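Local coordinates for UPF0141 protein yjdB (Campylobacter jejuni subsp. jejuni HB93-13, PDB 4TN0), which probably transfers phosphoethanolamine through its zinc-binding, alkaline-phosphatase-like periplasmic domain and is required for polymyxin resistance and motility, at residues 89-99 and 282-291. Sequence-based numbering, arbitrary orientation.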
ATOM      1  N   ASN A  89      10.920   2.163 -13.052  1.00 38.77           N
ATOM      2  CA  ASN A  89      10.676   1.920 -11.634  1.00 44.01           C
ATOM      3  C   ASN A  89      10.661   0.416 -11.399  1.00 41.19           C
ATOM      4  O   ASN A  89      10.884  -0.347 -12.324  1.00 47.00           O
ATOM      5  CB  ASN A  89       9.344   2.572 -11.168  1.00 38.67           C
ATOM      6  CG  ASN A  89       8.110   2.050 -11.946  1.00 45.23           C
ATOM      7  OD1 ASN A  89       7.718   0.887 -11.807  1.00 43.27           O
ATOM      8  ND2 ASN A  89       7.499   2.913 -12.759  1.00 39.85           N
ATOM      9  N   ALA A  90      10.398  -0.011 -10.171  1.00 43.72           N
ATOM     10  CA  ALA A  90      10.332  -1.438  -9.856  1.00 44.54           C
ATOM     11  C   ALA A  90       9.388  -2.229 -10.785  1.00 49.05           C
ATOM     12  O   ALA A  90       9.677  -3.365 -11.137  1.00 51.78           O
ATOM     13  CB  ALA A  90       9.909  -1.627  -8.418  1.00 43.38           C
ATOM     14  N   MET A  91       8.269  -1.634 -11.185  1.00 46.38           N
ATOM     15  CA  MET A  91       7.316  -2.334 -12.044  1.00 46.41           C
ATOM     16  C   MET A  91       7.890  -2.586 -13.449  1.00 45.16           C
ATOM     17  O   MET A  91       7.583  -3.583 -14.083  1.00 46.72           O
ATOM     18  CB  MET A  91       5.997  -1.546 -12.160  1.00 44.25           C
ATOM     19  CG  MET A  91       5.284  -1.294 -10.845  1.00 41.97           C
ATOM     20  SD  MET A  91       4.792  -2.793  -9.994  1.00 44.46           S
ATOM     21  CE  MET A  91       3.741  -3.533 -11.251  1.00 43.08           C
ATOM     22  N   ASP A  92       8.649  -1.630 -13.959  1.00 43.68           N
ATOM     23  CA  ASP A  92       9.295  -1.783 -15.252  1.00 50.33           C
ATOM     24  C   ASP A  92      10.322  -2.917 -15.183  1.00 51.24           C
ATOM     25  O   ASP A  92      10.490  -3.675 -16.126  1.00 50.73           O
ATOM     26  CB  ASP A  92      10.000  -0.489 -15.669  1.00 48.14           C
ATOM     27  CG  ASP A  92       9.047   0.655 -15.862  1.00 47.61           C
ATOM     28  OD1 ASP A  92       8.068   0.514 -16.640  1.00 44.88           O
ATOM     29  OD2 ASP A  92       9.281   1.693 -15.197  1.00 45.97           O
ATOM     30  N   VAL A  93      11.046  -2.992 -14.073  1.00 48.96           N
ATOM     31  CA  VAL A  93      12.024  -4.051 -13.899  1.00 50.41           C
ATOM     32  C   VAL A  93      11.357  -5.416 -13.870  1.00 52.28           C
ATOM     33  O   VAL A  93      11.823  -6.336 -14.534  1.00 55.38           O
ATOM     34  CB  VAL A  93      12.861  -3.853 -12.630  1.00 44.90           C
ATOM     35  CG1 VAL A  93      13.838  -5.014 -12.455  1.00 50.94           C
ATOM     36  CG2 VAL A  93      13.604  -2.541 -12.724  1.00 38.40           C
ATOM     37  N   LEU A  94      10.242  -5.546 -13.157  1.00 52.18           N
ATOM     38  CA  LEU A  94       9.549  -6.835 -13.128  1.00 48.67           C
ATOM     39  C   LEU A  94       8.976  -7.182 -14.496  1.00 50.14           C
ATOM     40  O   LEU A  94       9.002  -8.342 -14.899  1.00 54.28           O
ATOM     41  CB  LEU A  94       8.434  -6.836 -12.100  1.00 49.10           C
ATOM     42  CG  LEU A  94       8.798  -6.582 -10.647  1.00 48.12           C
ATOM     43  CD1 LEU A  94       7.511  -6.442  -9.842  1.00 46.85           C
ATOM     44  CD2 LEU A  94       9.637  -7.705 -10.114  1.00 47.41           C
ATOM     45  N   TYR A  95       8.487  -6.178 -15.220  1.00 47.36           N
ATOM     46  CA  TYR A  95       7.897  -6.412 -16.538  1.00 51.19           C
ATOM     47  C   TYR A  95       8.924  -6.849 -17.568  1.00 55.54           C
ATOM     48  O   TYR A  95       8.692  -7.784 -18.330  1.00 56.14           O
ATOM     49  CB  TYR A  95       7.202  -5.153 -17.053  1.00 51.36           C
ATOM     50  CG  TYR A  95       6.661  -5.248 -18.475  1.00 58.80           C
ATOM     51  CD1 TYR A  95       5.342  -5.617 -18.722  1.00 62.39           C
ATOM     52  CD2 TYR A  95       7.474  -4.950 -19.572  1.00 56.94           C
ATOM     53  CE1 TYR A  95       4.846  -5.691 -20.019  1.00 61.76           C
ATOM     54  CE2 TYR A  95       6.993  -5.022 -20.864  1.00 61.15           C
ATOM     55  CZ  TYR A  95       5.678  -5.394 -21.085  1.00 66.97           C
ATOM     56  OH  TYR A  95       5.199  -5.465 -22.375  1.00 69.07           O
ATOM     57  N   LYS A  96      10.059  -6.163 -17.593  1.00 53.20           N
ATOM     58  CA  LYS A  96      11.080  -6.442 -18.586  1.00 56.65           C
ATOM     59  C   LYS A  96      11.792  -7.753 -18.269  1.00 56.08           C
ATOM     60  O   LYS A  96      12.502  -8.300 -19.103  1.00 57.83           O
ATOM     61  CB  LYS A  96      12.062  -5.267 -18.683  1.00 52.66           C
ATOM     62  CG  LYS A  96      13.073  -5.178 -17.567  1.00 52.50           C
ATOM     63  CD  LYS A  96      13.936  -3.940 -17.739  1.00 51.10           C
ATOM     64  CE  LYS A  96      15.097  -3.946 -16.758  1.00 47.60           C
ATOM     65  NZ  LYS A  96      15.800  -2.648 -16.830  1.00 48.38           N
ATOM     66  N   THR A  97      11.542  -8.262 -17.070  1.00 54.34           N
ATOM     67  CA  THR A  97      12.185  -9.459 -16.556  1.00 50.03           C
ATOM     68  C   THR A  97      11.167 -10.631 -16.638  1.00 55.84           C
ATOM     69  O   THR A  97      11.370 -11.738 -16.128  1.00 53.63           O
ATOM     70  CB  THR A  97      12.725  -9.146 -15.137  1.00 51.07           C
ATOM     71  OG1 THR A  97      13.989  -8.481 -15.261  1.00 56.16           O
ATOM     72  CG2 THR A  97      12.952 -10.319 -14.340  1.00 50.32           C
ATOM     73  N   GLY A  98      10.062 -10.372 -17.332  1.00 56.39           N
ATOM     74  CA  GLY A  98       9.120 -11.417 -17.688  1.00 52.56           C
ATOM     75  C   GLY A  98       8.010 -11.705 -16.698  1.00 55.36           C
ATOM     76  O   GLY A  98       7.206 -12.597 -16.929  1.00 55.34           O
ATOM     77  N   VAL A  99       7.974 -10.984 -15.582  1.00 60.38           N
ATOM     78  CA  VAL A  99       6.885 -11.134 -14.611  1.00 55.26           C
ATOM     79  C   VAL A  99       5.559 -10.610 -15.171  1.00 48.75           C
ATOM     80  O   VAL A  99       5.529  -9.588 -15.852  1.00 48.39           O
ATOM     81  CB  VAL A  99       7.215 -10.412 -13.306  1.00 55.22           C
ATOM     82  CG1 VAL A  99       6.185 -10.730 -12.236  1.00 53.33           C
ATOM     83  CG2 VAL A  99       8.609 -10.802 -12.849  1.00 56.03           C
ATOM     84  N   PHE A 282      11.231  -1.074  -3.025  1.00 49.17           N
ATOM     85  CA  PHE A 282      11.944  -1.398  -4.250  1.00 48.79           C
ATOM     86  C   PHE A 282      12.588  -2.788  -4.188  1.00 54.54           C
ATOM     87  O   PHE A 282      12.300  -3.637  -5.033  1.00 51.60           O
ATOM     88  CB  PHE A 282      13.008  -0.341  -4.549  1.00 46.49           C
ATOM     89  CG  PHE A 282      13.718  -0.559  -5.851  1.00 51.76           C
ATOM     90  CD1 PHE A 282      13.115  -0.206  -7.048  1.00 48.15           C
ATOM     91  CD2 PHE A 282      14.967  -1.165  -5.885  1.00 52.59           C
ATOM     92  CE1 PHE A 282      13.763  -0.414  -8.252  1.00 51.49           C
ATOM     93  CE2 PHE A 282      15.618  -1.385  -7.089  1.00 52.49           C
ATOM     94  CZ  PHE A 282      15.014  -1.012  -8.273  1.00 52.91           C
ATOM     95  N   SER A 283      13.431  -3.035  -3.183  1.00 52.09           N
ATOM     96  CA  SER A 283      14.137  -4.312  -3.117  1.00 56.10           C
ATOM     97  C   SER A 283      13.182  -5.436  -2.748  1.00 58.92           C
ATOM     98  O   SER A 283      13.370  -6.577  -3.191  1.00 58.05           O
ATOM     99  CB  SER A 283      15.290  -4.271  -2.103  1.00 56.80           C
ATOM    100  OG  SER A 283      16.367  -3.463  -2.552  1.00 53.03           O
ATOM    101  N   THR A 284      12.141  -5.110  -1.978  1.00 56.10           N
ATOM    102  CA  THR A 284      11.156  -6.118  -1.584  1.00 56.73           C
ATOM    103  C   THR A 284      10.439  -6.659  -2.809  1.00 55.87           C
ATOM    104  O   THR A 284      10.142  -7.853  -2.888  1.00 62.16           O
ATOM    105  CB  THR A 284      10.107  -5.566  -0.584  1.00 54.88           C
ATOM    106  OG1 THR A 284      10.753  -5.223   0.643  1.00 50.79           O
ATOM    107  CG2 THR A 284       9.051  -6.616  -0.283  1.00 49.54           C
ATOM    108  N   LEU A 285      10.204  -5.785  -3.783  1.00 55.33           N
ATOM    109  CA  LEU A 285       9.497  -6.167  -5.007  1.00 54.77           C
ATOM    110  C   LEU A 285      10.402  -6.935  -5.987  1.00 54.54           C
ATOM    111  O   LEU A 285       9.958  -7.856  -6.673  1.00 54.67           O
ATOM    112  CB  LEU A 285       8.918  -4.922  -5.675  1.00 51.86           C
ATOM    113  CG  LEU A 285       7.665  -4.269  -5.077  1.00 48.05           C
ATOM    114  CD1 LEU A 285       7.298  -3.102  -5.956  1.00 48.81           C
ATOM    115  CD2 LEU A 285       6.483  -5.228  -4.969  1.00 47.42           C
ATOM    116  N   LEU A 286      11.669  -6.549  -6.065  1.00 54.34           N
ATOM    117  CA  LEU A 286      12.605  -7.295  -6.889  1.00 57.07           C
ATOM    118  C   LEU A 286      12.820  -8.660  -6.241  1.00 58.95           C
ATOM    119  O   LEU A 286      12.637  -9.698  -6.878  1.00 56.50           O
ATOM    120  CB  LEU A 286      13.927  -6.550  -7.040  1.00 55.48           C
ATOM    121  CG  LEU A 286      13.917  -5.239  -7.816  1.00 51.31           C
ATOM    122  CD1 LEU A 286      15.312  -4.908  -8.307  1.00 52.21           C
ATOM    123  CD2 LEU A 286      12.963  -5.335  -8.975  1.00 51.95           C
ATOM    124  N   GLY A 287      13.159  -8.643  -4.953  1.00 58.79           N
ATOM    125  CA  GLY A 287      13.419  -9.858  -4.205  1.00 61.52           C
ATOM    126  C   GLY A 287      12.312 -10.896  -4.263  1.00 63.77           C
ATOM    127  O   GLY A 287      12.568 -12.101  -4.192  1.00 70.25           O
ATOM    128  N   TYR A 288      11.076 -10.438  -4.399  1.00 62.07           N
ATOM    129  CA  TYR A 288       9.947 -11.349  -4.329  1.00 60.84           C
ATOM    130  C   TYR A 288       9.903 -12.241  -5.548  1.00 62.04           C
ATOM    131  O   TYR A 288       9.509 -13.407  -5.452  1.00 66.37           O
ATOM    132  CB  TYR A 288       8.621 -10.597  -4.199  1.00 59.76           C
ATOM    133  CG  TYR A 288       7.487 -11.517  -3.822  1.00 55.55           C
ATOM    134  CD1 TYR A 288       6.733 -12.163  -4.798  1.00 53.00           C
ATOM    135  CD2 TYR A 288       7.188 -11.762  -2.486  1.00 54.18           C
ATOM    136  CE1 TYR A 288       5.707 -13.019  -4.454  1.00 49.62           C
ATOM    137  CE2 TYR A 288       6.167 -12.617  -2.133  1.00 52.99           C
ATOM    138  CZ  TYR A 288       5.429 -13.243  -3.123  1.00 52.66           C
ATOM    139  OH  TYR A 288       4.408 -14.094  -2.775  1.00 57.39           O
ATOM    140  N   PHE A 289      10.294 -11.704  -6.699  1.00 59.31           N
ATOM    141  CA  PHE A 289      10.274 -12.505  -7.916  1.00 61.21           C
ATOM    142  C   PHE A 289      11.690 -12.959  -8.275  1.00 62.28           C
ATOM    143  O   PHE A 289      11.947 -13.379  -9.400  1.00 56.96           O
ATOM    144  CB  PHE A 289       9.632 -11.716  -9.055  1.00 52.08           C
ATOM    145  CG  PHE A 289       8.189 -11.434  -8.819  1.00 60.46           C
ATOM    146  CD1 PHE A 289       7.216 -12.310  -9.266  1.00 62.11           C
ATOM    147  CD2 PHE A 289       7.799 -10.317  -8.097  1.00 58.73           C
ATOM    148  CE1 PHE A 289       5.879 -12.063  -9.026  1.00 56.93           C
ATOM    149  CE2 PHE A 289       6.465 -10.069  -7.857  1.00 55.27           C
ATOM    150  CZ  PHE A 289       5.506 -10.942  -8.318  1.00 53.55           C
ATOM    151  N   ASN A 290      12.571 -12.939  -7.271  1.00 63.98           N
ATOM    152  CA  ASN A 290      13.965 -13.372  -7.401  1.00 67.54           C
ATOM    153  C   ASN A 290      14.728 -12.703  -8.542  1.00 65.53           C
ATOM    154  O   ASN A 290      15.462 -13.374  -9.271  1.00 71.69           O
ATOM    155  CB  ASN A 290      14.030 -14.896  -7.588  1.00 65.40           C
ATOM    156  CG  ASN A 290      13.410 -15.654  -6.429  1.00 67.34           C
ATOM    157  OD1 ASN A 290      12.375 -16.315  -6.580  1.00 70.89           O
ATOM    158  ND2 ASN A 290      14.023 -15.534  -5.255  1.00 64.49           N
ATOM    159  N   VAL A 291      14.544 -11.397  -8.719  1.00 61.81           N
ATOM    160  CA  VAL A 291      15.248 -10.698  -9.792  1.00 63.78           C
ATOM    161  C   VAL A 291      16.726 -10.549  -9.434  1.00 65.30           C
ATOM    162  O   VAL A 291      17.073 -10.005  -8.377  1.00 62.51           O
ATOM    163  CB  VAL A 291      14.636  -9.303 -10.089  1.00 57.51           C
ATOM    164  CG1 VAL A 291      15.497  -8.546 -11.088  1.00 51.20           C
ATOM    165  CG2 VAL A 291      13.228  -9.448 -10.646  1.00 58.78           C
TER
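Ala-90, Val-93 and Leu-94 face Phe-282, Leu-285 and Leu-286 where two short helices pack side by side on the central mixed sheet of an alkaline-phosphatase-like fold. Their axes run nearly parallel, 12° apart and 9.8 Å at closest approach; beneath them, Leu-285 and Phe-289 rest on Leu-20 and Ile-148 of the sheet.

The packing across the contact is apolar. At the N-terminal end Ala-90 CB touches both Phe-282 CD1 (3.8 Å) and Leu-285 CD1. Val-93 holds CG1 anti to its backbone N (chi1 178°), which puts that methyl 3.6 Å from Leu-286 CD2, the two side chains meeting at about a right angle. Leu-94 CD2 is shared more widely: it lies 3.5 Å from the carbonyl O of Leu-285 and also meets Phe-289 CD2 and Val-291 CG2. Thr-97 adds its methyl, CG2, against Val-291 CG2.

Hydrogen bonds shape the helix ends. Asn-89 and Asp-92 form a capping box: Asn-89 OD1 accepts from Met-91 N at 2.7 Å, while Asp-92 OD2, also salt-bridged to Arg-117, takes Asn-89 N. Both helices finish in Schellman motifs (Val-99 N to Leu-94 O, Val-291 N to Leu-286 O), with Gly-98 and Asn-290 at positive phi; just past them Val-99 and Val-291 point toward the partner segment.

A CH-pi interaction closes the C-terminal end: Val-99 CG1 sits over a face of Phe-289, 3.8 Å from the ring centroid, with Tyr-288 CD1 over the opposite face.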